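PDB 4PHX: protein AggB from Escherichia coli, which is the minor subunit of aggregative adherence fimbriae type I, an Ig-like beta-sandwich protein related to AfaD that probably takes part in adhesion to host cells. Local coordinates for residues F35-N40 and V64-G69. Residues are numbered along the deposited sequence; the frame is centred on the assembly and turned at random.
Sequences FHIWIN and VKIGGG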
loop_
_atom_site.group_PDB
_atom_site.type_symbol
_atom_site.label_atom_id
_atom_site.label_comp_id
_atom_site.label_asym_id
_atom_site.label_seq_id
_atom_site.Cartn_x
_atom_site.Cartn_y
_atom_site.Cartn_z
ATOM N N PHE B 35 24.485 23.236 -0.292
ATOM C CA PHE B 35 24.015 23.245 1.094
ATOM C C PHE B 35 24.188 21.858 1.711
ATOM O O PHE B 35 24.089 20.839 1.036
ATOM C CB PHE B 35 22.535 23.593 1.225
ATOM C CG PHE B 35 22.113 24.887 0.586
ATOM C CD1 PHE B 35 21.695 24.920 -0.737
ATOM C CD2 PHE B 35 22.030 26.050 1.332
ATOM C CE1 PHE B 35 21.256 26.117 -1.315
ATOM C CE2 PHE B 35 21.585 27.236 0.763
ATOM C CZ PHE B 35 21.203 27.269 -0.552
ATOM N N HIS B 36 24.328 21.844 3.024
ATOM C CA HIS B 36 24.897 20.741 3.766
ATOM C C HIS B 36 24.283 20.891 5.138
ATOM O O HIS B 36 24.540 21.897 5.806
ATOM C CB HIS B 36 26.367 21.098 3.829
ATOM C CG HIS B 36 27.223 20.155 4.597
ATOM N ND1 HIS B 36 28.389 20.565 5.201
ATOM C CD2 HIS B 36 27.127 18.823 4.813
ATOM C CE1 HIS B 36 28.973 19.526 5.770
ATOM N NE2 HIS B 36 28.225 18.459 5.555
ATOM N N ILE B 37 23.450 19.945 5.554
ATOM C CA ILE B 37 22.852 20.000 6.895
ATOM C C ILE B 37 22.903 18.662 7.595
ATOM O O ILE B 37 23.018 17.633 6.946
ATOM C CB ILE B 37 21.358 20.435 6.874
ATOM C CG1 ILE B 37 20.513 19.426 6.112
ATOM C CG2 ILE B 37 21.192 21.802 6.282
ATOM C CD1 ILE B 37 19.150 19.972 5.656
ATOM N N TRP B 38 22.783 18.672 8.922
ATOM C CA TRP B 38 22.643 17.436 9.672
ATOM C C TRP B 38 21.994 17.715 11.009
ATOM O O TRP B 38 21.843 18.880 11.393
ATOM C CB TRP B 38 23.993 16.732 9.860
ATOM C CG TRP B 38 25.026 17.549 10.555
ATOM C CD1 TRP B 38 25.352 17.506 11.885
ATOM C CD2 TRP B 38 25.887 18.539 9.966
ATOM N NE1 TRP B 38 26.357 18.407 12.153
ATOM C CE2 TRP B 38 26.702 19.053 10.994
ATOM C CE3 TRP B 38 26.039 19.043 8.672
ATOM C CZ2 TRP B 38 27.659 20.033 10.767
ATOM C CZ3 TRP B 38 26.990 20.019 8.443
ATOM C CH2 TRP B 38 27.789 20.509 9.485
ATOM N N ILE B 39 21.590 16.661 11.715
ATOM C CA ILE B 39 21.102 16.851 13.070
ATOM C C ILE B 39 22.183 16.429 14.044
ATOM O O ILE B 39 22.843 15.409 13.821
ATOM C CB ILE B 39 19.873 16.003 13.355
ATOM C CG1 ILE B 39 18.723 16.393 12.412
ATOM C CG2 ILE B 39 19.485 16.099 14.856
ATOM C CD1 ILE B 39 17.440 15.671 12.708
ATOM N N ASN B 40 22.372 17.182 15.126
ATOM C CA ASN B 40 23.307 16.731 16.179
ATOM C C ASN B 40 22.653 15.796 17.187
ATOM O O ASN B 40 22.188 16.218 18.247
ATOM C CB ASN B 40 23.950 17.899 16.903
ATOM C CG ASN B 40 24.602 18.852 15.959
ATOM O OD1 ASN B 40 25.573 18.509 15.290
ATOM N ND2 ASN B 40 24.064 20.057 15.882
ATOM N N VAL B 64 13.934 9.960 13.621
ATOM C CA VAL B 64 13.623 11.005 12.683
ATOM C C VAL B 64 14.618 10.964 11.544
ATOM O O VAL B 64 15.662 10.311 11.640
ATOM C CB VAL B 64 13.648 12.365 13.370
ATOM C CG1 VAL B 64 12.657 12.375 14.519
ATOM C CG2 VAL B 64 15.079 12.703 13.848
ATOM N N LYS B 65 14.276 11.639 10.452
ATOM C CA LYS B 65 15.192 11.781 9.329
ATOM C C LYS B 65 15.139 13.210 8.806
ATOM O O LYS B 65 14.137 13.913 8.953
ATOM C CB LYS B 65 14.879 10.779 8.203
ATOM C CG LYS B 65 13.484 10.912 7.600
ATOM C CD LYS B 65 13.262 9.958 6.406
ATOM C CE LYS B 65 11.876 10.117 5.796
ATOM N NZ LYS B 65 11.632 9.117 4.699
ATOM N N ILE B 66 16.231 13.637 8.191
ATOM C CA ILE B 66 16.329 15.009 7.745
ATOM C C ILE B 66 16.636 15.119 6.257
ATOM O O ILE B 66 17.396 14.347 5.698
ATOM C CB ILE B 66 17.377 15.784 8.570
ATOM C CG1 ILE B 66 17.248 17.287 8.323
ATOM C CG2 ILE B 66 18.787 15.262 8.258
ATOM C CD1 ILE B 66 18.133 18.159 9.230
ATOM N N GLY B 67 16.036 16.113 5.629
ATOM C CA GLY B 67 16.319 16.409 4.238
ATOM C C GLY B 67 15.025 16.581 3.476
ATOM O O GLY B 67 14.322 17.564 3.667
ATOM N N GLY B 68 14.692 15.595 2.648
ATOM C CA GLY B 68 13.480 15.645 1.849
ATOM C C GLY B 68 13.815 15.902 0.398
ATOM O O GLY B 68 14.991 15.862 0.014
ATOM N N GLY B 69 12.785 16.190 -0.397
ATOM C CA GLY B 69 12.930 16.480 -1.818
ATOM C C GLY B 69 14.168 17.255 -2.249
ATOM O O GLY B 69 14.288 18.449 -1.988
#
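Ile66 of strand 61-67 reaches Ile37 and Ile39 of strand 34-39 with its terminal methyl. Its CB lies 4.1 Å from both CG1 and CD1 of Ile39. CG1 stands anti to the backbone N (chi1 -167°) and, with chi2 also extended, carries CD1 obliquely toward strand 34-39. That methyl does most of the touching. It meets Ile39 CG1 at 3.7 Å and Ile37 CG1 at 4.1 Å, and it comes within 4.3 Å of the carbonyl carbon C of Trp38, so it reaches the backbone between the two isoleucines. Ile39 crosses Ile66 at a slant, and its CD1 ends 4.0 Å from Val64 CG2, this second pair crossing at about a right angle. No hydrogen bond joins the segments; the side chains that meet are apolar, and the contact is buried. The axes of the short strand segments 35-39 and 64-67 approach to 7.4 Å and run nearly antiparallel, at 168°. This is face-to-face packing between the two sheets of an Ig-like sandwich, close to the centre of the chain. Phe93 and Ile95 of strand 90-97 extend the core beside Ile37 and Val64. Tyr50 of strand 49-53 packs on Ile66, and Phe110 of strand 107-117 on Val64.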